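Local structure of putative uncharacterized protein (Pseudomonas phage 201phi2-1, 3R4V) at residues 14-26 with 162-176. The protein is a phage-encoded member of the tubulin-like family, seen here with guanosine-5'-diphosphate bound in its nucleotide pocket. Residues are numbered along the deposited sequence; the frame is centred on the assembly and turned at random.
Sequences GMNVATKLVDLGE and ESINDEIAEKIRKVV. With GDP (guanosine-5'-diphosphate), chain B.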
ATOM      1  N   GLY A  14      -6.194   0.526   6.604  1.00 28.58           N
ATOM      2  CA  GLY A  14      -4.990   0.961   7.291  1.00 29.78           C
ATOM      3  C   GLY A  14      -5.164   0.971   8.802  1.00 28.54           C
ATOM      4  O   GLY A  14      -4.278   0.534   9.529  1.00 28.24           O
ATOM      5  N   MET A  15      -6.305   1.466   9.271  1.00 27.39           N
ATOM      6  CA  MET A  15      -6.596   1.483  10.702  1.00 29.57           C
ATOM      7  C   MET A  15      -6.621   0.059  11.244  1.00 31.04           C
ATOM      8  O   MET A  15      -6.096  -0.221  12.326  1.00 35.08           O
ATOM      9  CB  MET A  15      -7.942   2.162  10.975  1.00 30.58           C
ATOM     10  CG  MET A  15      -8.009   3.636  10.602  1.00 27.00           C
ATOM     11  SD  MET A  15      -7.085   4.719  11.715  1.00 43.22           S
ATOM     12  CE  MET A  15      -7.922   4.409  13.260  1.00 60.08           C
ATOM     13  N   ASN A  16      -7.235  -0.840  10.482  1.00 27.65           N
ATOM     14  CA  ASN A  16      -7.373  -2.222  10.902  1.00 32.16           C
ATOM     15  C   ASN A  16      -6.006  -2.911  10.976  1.00 31.15           C
ATOM     16  O   ASN A  16      -5.723  -3.629  11.927  1.00 34.16           O
ATOM     17  CB  ASN A  16      -8.326  -2.991   9.980  1.00 31.19           C
ATOM     18  CG  ASN A  16      -9.768  -2.489  10.049  1.00 35.70           C
ATOM     19  OD1 ASN A  16     -10.147  -1.713  10.938  1.00 34.23           O
ATOM     20  ND2 ASN A  16     -10.587  -2.959   9.117  1.00 35.30           N
ATOM     21  N   VAL A  17      -5.151  -2.677   9.979  1.00 22.66           N
ATOM     22  CA  VAL A  17      -3.811  -3.258  10.015  1.00 23.68           C
ATOM     23  C   VAL A  17      -2.999  -2.680  11.173  1.00 29.44           C
ATOM     24  O   VAL A  17      -2.260  -3.402  11.842  1.00 29.93           O
ATOM     25  CB  VAL A  17      -3.058  -3.065   8.684  1.00 23.43           C
ATOM     26  CG1 VAL A  17      -1.623  -3.549   8.810  1.00 24.93           C
ATOM     27  CG2 VAL A  17      -3.768  -3.828   7.579  1.00 27.87           C
ATOM     28  N   ALA A  18      -3.145  -1.380  11.413  1.00 24.35           N
ATOM     29  CA  ALA A  18      -2.457  -0.729  12.534  1.00 32.14           C
ATOM     30  C   ALA A  18      -2.699  -1.406  13.893  1.00 32.72           C
ATOM     31  O   ALA A  18      -1.792  -1.475  14.734  1.00 33.17           O
ATOM     32  CB  ALA A  18      -2.828   0.747  12.599  1.00 28.72           C
ATOM     33  N   THR A  19      -3.910  -1.909  14.122  1.00 32.24           N
ATOM     34  CA  THR A  19      -4.223  -2.520  15.418  1.00 32.73           C
ATOM     35  C   THR A  19      -3.258  -3.667  15.737  1.00 30.76           C
ATOM     36  O   THR A  19      -3.052  -4.024  16.894  1.00 37.34           O
ATOM     37  CB  THR A  19      -5.682  -3.036  15.496  1.00 37.82           C
ATOM     38  OG1 THR A  19      -5.855  -4.152  14.614  1.00 38.69           O
ATOM     39  CG2 THR A  19      -6.673  -1.931  15.132  1.00 37.07           C
ATOM     40  N   LYS A  20      -2.658  -4.234  14.699  1.00 34.11           N
ATOM     41  CA  LYS A  20      -1.790  -5.386  14.882  1.00 40.87           C
ATOM     42  C   LYS A  20      -0.355  -4.953  15.124  1.00 41.30           C
ATOM     43  O   LYS A  20       0.514  -5.774  15.423  1.00 44.43           O
ATOM     44  CB  LYS A  20      -1.900  -6.313  13.672  1.00 42.81           C
ATOM     45  CG  LYS A  20      -3.330  -6.751  13.435  1.00 45.72           C
ATOM     46  CD  LYS A  20      -3.458  -7.744  12.307  1.00 46.38           C
ATOM     47  CE  LYS A  20      -4.867  -8.313  12.288  1.00 53.94           C
ATOM     48  NZ  LYS A  20      -5.237  -8.865  13.621  1.00 57.93           N
ATOM     49  N   LEU A  21      -0.121  -3.650  15.016  1.00 37.90           N
ATOM     50  CA  LEU A  21       1.216  -3.095  15.148  1.00 37.76           C
ATOM     51  C   LEU A  21       1.328  -2.042  16.251  1.00 37.76           C
ATOM     52  O   LEU A  21       2.274  -1.249  16.261  1.00 35.93           O
ATOM     53  CB  LEU A  21       1.665  -2.512  13.805  1.00 30.27           C
ATOM     54  CG  LEU A  21       1.733  -3.530  12.660  1.00 28.42           C
ATOM     55  CD1 LEU A  21       1.784  -2.864  11.278  1.00 28.05           C
ATOM     56  CD2 LEU A  21       2.934  -4.450  12.863  1.00 31.29           C
ATOM     57  N   VAL A  22       0.379  -2.039  17.190  1.00 36.43           N
ATOM     58  CA  VAL A  22       0.356  -1.011  18.226  1.00 38.02           C
ATOM     59  C   VAL A  22       1.580  -1.067  19.135  1.00 42.12           C
ATOM     60  O   VAL A  22       1.917  -0.084  19.794  1.00 45.23           O
ATOM     61  CB  VAL A  22      -0.936  -1.057  19.072  1.00 44.02           C
ATOM     62  CG1 VAL A  22      -2.137  -0.632  18.235  1.00 43.16           C
ATOM     63  CG2 VAL A  22      -1.140  -2.444  19.683  1.00 49.52           C
ATOM     64  N   ASP A  23       2.255  -2.212  19.161  1.00 43.16           N
ATOM     65  CA  ASP A  23       3.455  -2.337  19.969  1.00 47.44           C
ATOM     66  C   ASP A  23       4.565  -1.414  19.468  1.00 48.36           C
ATOM     67  O   ASP A  23       5.536  -1.169  20.181  1.00 47.03           O
ATOM     68  CB  ASP A  23       3.933  -3.790  19.998  1.00 48.95           C
ATOM     69  CG  ASP A  23       4.130  -4.359  18.609  1.00 52.22           C
ATOM     70  OD1 ASP A  23       3.120  -4.720  17.961  1.00 48.49           O
ATOM     71  OD2 ASP A  23       5.293  -4.440  18.167  1.00 50.85           O
ATOM     72  N   LEU A  24       4.420  -0.907  18.242  1.00 39.39           N
ATOM     73  CA  LEU A  24       5.401   0.019  17.672  1.00 42.11           C
ATOM     74  C   LEU A  24       5.152   1.464  18.104  1.00 40.83           C
ATOM     75  O   LEU A  24       5.969   2.348  17.855  1.00 45.53           O
ATOM     76  CB  LEU A  24       5.427  -0.084  16.142  1.00 36.37           C
ATOM     77  CG  LEU A  24       5.838  -1.455  15.604  1.00 40.36           C
ATOM     78  CD1 LEU A  24       5.908  -1.442  14.076  1.00 38.14           C
ATOM     79  CD2 LEU A  24       7.167  -1.890  16.218  1.00 40.30           C
ATOM     80  N   GLY A  25       4.008   1.698  18.735  1.00 41.11           N
ATOM     81  CA  GLY A  25       3.742   2.958  19.407  1.00 39.87           C
ATOM     82  C   GLY A  25       3.934   4.247  18.627  1.00 40.35           C
ATOM     83  O   GLY A  25       3.314   4.468  17.583  1.00 41.69           O
ATOM     84  N   GLU A  26       4.805   5.101  19.155  1.00 45.78           N
ATOM     85  CA  GLU A  26       4.988   6.445  18.619  0.62 48.11           C
ATOM     86  C   GLU A  26       5.386   6.461  17.143  1.00 40.54           C
ATOM     87  O   GLU A  26       5.173   7.463  16.458  1.00 42.54           O
ATOM     88  CB  GLU A  26       6.016   7.220  19.447  0.62 51.70           C
ATOM     89  CG  GLU A  26       5.593   8.646  19.784  0.62 63.95           C
ATOM     90  CD  GLU A  26       4.403   8.695  20.725  0.62 71.32           C
ATOM     91  OE1 GLU A  26       4.613   8.636  21.955  0.62 72.54           O
ATOM     92  OE2 GLU A  26       3.257   8.793  20.235  0.62 76.34           O
ATOM     93  N   GLU A 162      -9.302 -10.564   8.131  1.00 36.17           N
ATOM     94  CA  GLU A 162      -8.448 -10.813   9.282  1.00 43.47           C
ATOM     95  C   GLU A 162      -7.162 -11.520   8.854  1.00 45.00           C
ATOM     96  O   GLU A 162      -6.059 -11.134   9.251  1.00 40.11           O
ATOM     97  CB  GLU A 162      -9.183 -11.680  10.305  1.00 52.15           C
ATOM     98  CG  GLU A 162      -8.358 -11.987  11.535  1.00 60.63           C
ATOM     99  CD  GLU A 162      -8.102 -10.751  12.374  1.00 74.86           C
ATOM    100  OE1 GLU A 162      -8.822  -9.745  12.187  1.00 72.74           O
ATOM    101  OE2 GLU A 162      -7.179 -10.785  13.216  1.00 81.91           O
ATOM    102  N   SER A 163      -7.315 -12.564   8.046  1.00 35.15           N
ATOM    103  CA  SER A 163      -6.172 -13.315   7.537  1.00 40.16           C
ATOM    104  C   SER A 163      -5.257 -12.427   6.696  1.00 39.33           C
ATOM    105  O   SER A 163      -4.032 -12.418   6.866  1.00 34.61           O
ATOM    106  CB  SER A 163      -6.656 -14.515   6.717  1.00 44.59           C
ATOM    107  OG  SER A 163      -5.584 -15.155   6.047  1.00 50.28           O
ATOM    108  N   ILE A 164      -5.855 -11.662   5.790  1.00 31.75           N
ATOM    109  CA  ILE A 164      -5.073 -10.802   4.923  1.00 28.62           C
ATOM    110  C   ILE A 164      -4.331  -9.754   5.749  1.00 31.63           C
ATOM    111  O   ILE A 164      -3.148  -9.484   5.510  1.00 29.26           O
ATOM    112  CB  ILE A 164      -5.966 -10.150   3.840  1.00 23.95           C
ATOM    113  CG1 ILE A 164      -6.446 -11.226   2.866  1.00 36.08           C
ATOM    114  CG2 ILE A 164      -5.214  -9.051   3.089  1.00 23.57           C
ATOM    115  CD1 ILE A 164      -7.858 -11.025   2.376  1.00 38.83           C
ATOM    116  N   ASN A 165      -5.018  -9.178   6.733  1.00 30.73           N
ATOM    117  CA  ASN A 165      -4.411  -8.145   7.574  1.00 31.68           C
ATOM    118  C   ASN A 165      -3.231  -8.712   8.362  1.00 27.88           C
ATOM    119  O   ASN A 165      -2.202  -8.053   8.522  1.00 28.05           O
ATOM    120  CB  ASN A 165      -5.436  -7.547   8.538  1.00 31.58           C
ATOM    121  CG  ASN A 165      -6.440  -6.643   7.845  1.00 27.98           C
ATOM    122  OD1 ASN A 165      -6.356  -6.405   6.638  1.00 30.04           O
ATOM    123  ND2 ASN A 165      -7.402  -6.132   8.611  1.00 30.56           N
ATOM    124  N   ASP A 166      -3.391  -9.938   8.861  1.00 28.14           N
ATOM    125  CA  ASP A 166      -2.311 -10.611   9.581  1.00 32.00           C
ATOM    126  C   ASP A 166      -1.076 -10.763   8.692  1.00 33.83           C
ATOM    127  O   ASP A 166       0.049 -10.518   9.128  1.00 31.94           O
ATOM    128  CB  ASP A 166      -2.764 -11.986  10.107  1.00 39.11           C
ATOM    129  CG  ASP A 166      -3.595 -11.886  11.380  1.00 50.25           C
ATOM    130  OD1 ASP A 166      -3.548 -10.832  12.049  1.00 54.34           O
ATOM    131  OD2 ASP A 166      -4.289 -12.870  11.723  1.00 49.55           O
ATOM    132  N   GLU A 167      -1.289 -11.167   7.447  1.00 33.60           N
ATOM    133  CA  GLU A 167      -0.179 -11.346   6.517  1.00 31.44           C
ATOM    134  C   GLU A 167       0.518 -10.015   6.271  1.00 30.20           C
ATOM    135  O   GLU A 167       1.741  -9.940   6.200  1.00 25.61           O
ATOM    136  CB  GLU A 167      -0.668 -11.910   5.183  1.00 33.51           C
ATOM    137  CG  GLU A 167       0.299 -11.638   4.035  1.00 39.31           C
ATOM    138  CD  GLU A 167      -0.243 -12.078   2.691  1.00 49.30           C
ATOM    139  OE1 GLU A 167       0.103 -11.440   1.669  1.00 47.32           O
ATOM    140  OE2 GLU A 167      -1.009 -13.062   2.654  1.00 48.26           O
ATOM    141  N   ILE A 168      -0.261  -8.951   6.153  1.00 23.10           N
ATOM    142  CA  ILE A 168       0.336  -7.657   5.869  1.00 19.50           C
ATOM    143  C   ILE A 168       1.169  -7.200   7.059  1.00 25.14           C
ATOM    144  O   ILE A 168       2.288  -6.742   6.901  1.00 26.17           O
ATOM    145  CB  ILE A 168      -0.722  -6.597   5.511  1.00 22.09           C
ATOM    146  CG1 ILE A 168      -1.342  -6.930   4.149  1.00 28.41           C
ATOM    147  CG2 ILE A 168      -0.086  -5.206   5.482  1.00 19.16           C
ATOM    148  CD1 ILE A 168      -2.514  -6.020   3.742  1.00 30.67           C
ATOM    149  N   ALA A 169       0.631  -7.339   8.263  1.00 22.07           N
ATOM    150  CA  ALA A 169       1.379  -6.926   9.444  1.00 22.26           C
ATOM    151  C   ALA A 169       2.702  -7.690   9.559  1.00 24.54           C
ATOM    152  O   ALA A 169       3.720  -7.119   9.950  1.00 28.22           O
ATOM    153  CB  ALA A 169       0.551  -7.104  10.711  1.00 25.75           C
ATOM    154  N   GLU A 170       2.691  -8.972   9.221  0.58 27.02           N
ATOM    155  CA  GLU A 170       3.918  -9.770   9.327  0.58 29.93           C
ATOM    156  C   GLU A 170       4.957  -9.336   8.296  0.58 27.02           C
ATOM    157  O   GLU A 170       6.162  -9.385   8.561  0.58 25.71           O
ATOM    158  CB  GLU A 170       3.628 -11.265   9.221  0.58 37.17           C
ATOM    159  CG  GLU A 170       3.027 -11.864  10.489  0.58 50.02           C
ATOM    160  CD  GLU A 170       3.988 -11.830  11.669  0.58 58.27           C
ATOM    161  OE1 GLU A 170       5.210 -11.976  11.451  0.58 60.59           O
ATOM    162  OE2 GLU A 170       3.521 -11.654  12.813  0.58 61.18           O
ATOM    163  N   LYS A 171       4.495  -8.908   7.124  1.00 22.22           N
ATOM    164  CA  LYS A 171       5.407  -8.368   6.119  1.00 21.88           C
ATOM    165  C   LYS A 171       5.961  -7.015   6.541  1.00 22.48           C
ATOM    166  O   LYS A 171       7.143  -6.733   6.338  1.00 26.08           O
ATOM    167  CB  LYS A 171       4.718  -8.235   4.762  1.00 25.23           C
ATOM    168  CG  LYS A 171       4.407  -9.550   4.068  1.00 34.92           C
ATOM    169  CD  LYS A 171       3.511  -9.259   2.868  1.00 40.42           C
ATOM    170  CE  LYS A 171       3.299 -10.455   1.969  1.00 47.39           C
ATOM    171  NZ  LYS A 171       2.435 -10.043   0.812  1.00 37.79           N
ATOM    172  N   ILE A 172       5.108  -6.176   7.131  1.00 20.33           N
ATOM    173  CA  ILE A 172       5.553  -4.879   7.614  1.00 19.05           C
ATOM    174  C   ILE A 172       6.659  -5.041   8.654  1.00 22.06           C
ATOM    175  O   ILE A 172       7.645  -4.313   8.636  1.00 22.94           O
ATOM    176  CB  ILE A 172       4.389  -4.062   8.188  1.00 21.14           C
ATOM    177  CG1 ILE A 172       3.459  -3.654   7.041  1.00 23.03           C
ATOM    178  CG2 ILE A 172       4.919  -2.821   8.891  1.00 24.18           C
ATOM    179  CD1 ILE A 172       2.260  -2.845   7.471  1.00 27.36           C
ATOM    180  N   ARG A 173       6.487  -5.992   9.563  1.00 22.83           N
ATOM    181  CA  ARG A 173       7.529  -6.296  10.539  1.00 23.53           C
ATOM    182  C   ARG A 173       8.863  -6.692   9.900  1.00 26.21           C
ATOM    183  O   ARG A 173       9.926  -6.371  10.436  1.00 28.02           O
ATOM    184  CB  ARG A 173       7.067  -7.401  11.480  1.00 29.70           C
ATOM    185  CG  ARG A 173       5.853  -7.011  12.295  1.00 33.24           C
ATOM    186  CD  ARG A 173       5.682  -7.941  13.469  1.00 35.18           C
ATOM    187  NE  ARG A 173       4.511  -7.588  14.264  1.00 36.24           N
ATOM    188  CZ  ARG A 173       4.497  -6.677  15.234  1.00 38.97           C
ATOM    189  NH1 ARG A 173       5.595  -5.992  15.542  1.00 36.22           N
ATOM    190  NH2 ARG A 173       3.371  -6.439  15.893  1.00 35.98           N
ATOM    191  N   LYS A 174       8.817  -7.411   8.783  1.00 23.04           N
ATOM    192  CA  LYS A 174      10.063  -7.766   8.107  1.00 26.20           C
ATOM    193  C   LYS A 174      10.729  -6.507   7.557  1.00 24.51           C
ATOM    194  O   LYS A 174      11.949  -6.388   7.586  1.00 21.23           O
ATOM    195  CB  LYS A 174       9.847  -8.809   6.998  1.00 23.83           C
ATOM    196  CG  LYS A 174       9.471 -10.207   7.495  1.00 29.80           C
ATOM    197  CD  LYS A 174       9.233 -11.146   6.323  1.00 28.62           C
ATOM    198  CE  LYS A 174       9.186 -12.613   6.752  1.00 34.05           C
ATOM    199  NZ  LYS A 174       8.150 -12.905   7.770  1.00 32.50           N
ATOM    200  N   VAL A 175       9.935  -5.552   7.067  1.00 20.31           N
ATOM    201  CA  VAL A 175      10.512  -4.303   6.575  1.00 21.53           C
ATOM    202  C   VAL A 175      11.041  -3.469   7.745  1.00 19.97           C
ATOM    203  O   VAL A 175      12.083  -2.826   7.629  1.00 23.95           O
ATOM    204  CB  VAL A 175       9.498  -3.462   5.729  1.00 18.16           C
ATOM    205  CG1 VAL A 175      10.155  -2.155   5.287  1.00 17.88           C
ATOM    206  CG2 VAL A 175       9.067  -4.265   4.529  1.00 22.54           C
ATOM    207  N   VAL A 176      10.322  -3.471   8.867  1.00 23.89           N
ATOM    208  CA  VAL A 176      10.789  -2.752  10.054  1.00 22.17           C
ATOM    209  C   VAL A 176      12.124  -3.333  10.487  1.00 24.53           C
ATOM    210  O   VAL A 176      13.038  -2.603  10.856  1.00 25.06           O
ATOM    211  CB  VAL A 176       9.765  -2.793  11.209  1.00 21.68           C
ATOM    212  CG1 VAL A 176      10.387  -2.278  12.502  1.00 27.02           C
ATOM    213  CG2 VAL A 176       8.533  -1.952  10.834  1.00 21.36           C
TER
HETATM  214  PB  GDP B 400     -11.677   3.622   3.267  1.00 24.95           P
HETATM  215  O1B GDP B 400     -11.847   3.853   4.751  1.00 20.27           O
HETATM  216  O2B GDP B 400     -10.230   3.844   2.919  1.00 25.05           O
HETATM  217  O3B GDP B 400     -12.596   4.551   2.482  1.00 22.68           O
HETATM  218  O3A GDP B 400     -12.128   2.133   2.898  1.00 22.53           O
HETATM  219  PA  GDP B 400     -11.703   0.786   3.669  1.00 24.15           P
HETATM  220  O1A GDP B 400     -12.299   0.687   5.064  1.00 25.96           O
HETATM  221  O2A GDP B 400     -10.210   0.628   3.686  1.00 26.17           O
HETATM  222  O5' GDP B 400     -12.396  -0.280   2.733  1.00 19.85           O
HETATM  223  C5' GDP B 400     -12.120  -0.341   1.322  1.00 19.54           C
HETATM  224  C4' GDP B 400     -12.335  -1.758   0.803  1.00 23.49           C
HETATM  225  O4' GDP B 400     -11.293  -2.611   1.295  1.00 24.22           O
HETATM  226  C3' GDP B 400     -13.629  -2.390   1.290  1.00 26.45           C
HETATM  227  O3' GDP B 400     -14.678  -2.165   0.353  1.00 23.04           O
HETATM  228  C2' GDP B 400     -13.284  -3.861   1.368  1.00 23.43           C
HETATM  229  O2' GDP B 400     -13.393  -4.466   0.080  1.00 28.23           O
HETATM  230  C1' GDP B 400     -11.811  -3.885   1.709  1.00 24.88           C
HETATM  231  N9  GDP B 400     -11.554  -3.932   3.164  1.00 30.46           N
HETATM  232  C8  GDP B 400     -12.225  -3.285   4.148  1.00 26.88           C
HETATM  233  N7  GDP B 400     -11.664  -3.533   5.359  1.00 29.06           N
HETATM  234  C5  GDP B 400     -10.594  -4.334   5.157  1.00 29.28           C
HETATM  235  C6  GDP B 400      -9.548  -4.964   5.993  1.00 27.17           C
HETATM  236  O6  GDP B 400      -9.535  -4.798   7.229  1.00 32.05           O
HETATM  237  N1  GDP B 400      -8.620  -5.720   5.378  1.00 25.03           N
HETATM  238  C2  GDP B 400      -8.616  -5.912   4.039  1.00 25.30           C
HETATM  239  N2  GDP B 400      -7.651  -6.677   3.465  1.00 25.78           N
HETATM  240  N3  GDP B 400      -9.540  -5.361   3.218  1.00 23.60           N
HETATM  241  C4  GDP B 400     -10.526  -4.578   3.712  1.00 31.18           C
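Val17 and Leu21 pack against Ile168, Ala169 and Ile172 where residues 14-26 lie across helix 161-178; the axes of 14-18 and 162-176 cross at -67°. This seam is buried, and tight where Leu21 CD1 sits 3.8 Å from Ile172 CD1. Val17 CG1, anti to the backbone N (chi1 174°), touches both Ile168 CG2 and Ile172 CD1. Phe9 of strand 6-10 touches Val17 and Leu21, and so ties the seam to the central sheet.

The polar flank faces solvent: Asp23 and Glu162 are exposed, and charge pairs hold it. Arg173 grips Asp23 end-on, NH2 to OD1 at 2.7 Å and NH1 to OD2 at 3.1 Å, with the two planes only 23° apart. Leu21 CD2 lies over the centre of one guanidinium face, 3.5 Å above it. Toward the start of helix 161-178, Lys20 bends at its last torsion and brings NZ within 2.8 Å of Glu162 OE2, which it meets from above the carboxylate plane.

At this same end both segments hydrogen-bond to the guanine. Asn165 OD1 accepts from GDP N1 at 2.7 Å, while Asn165 ND2 and Asn16 ND2 both donate to O6; a hydrogen bond from Asn16 OD1 to Asn37 ND2 helps fix that amide's rotation. A helix with its first turns at the base is consistent with the core helix (H7) of the tubulin/FtsZ fold.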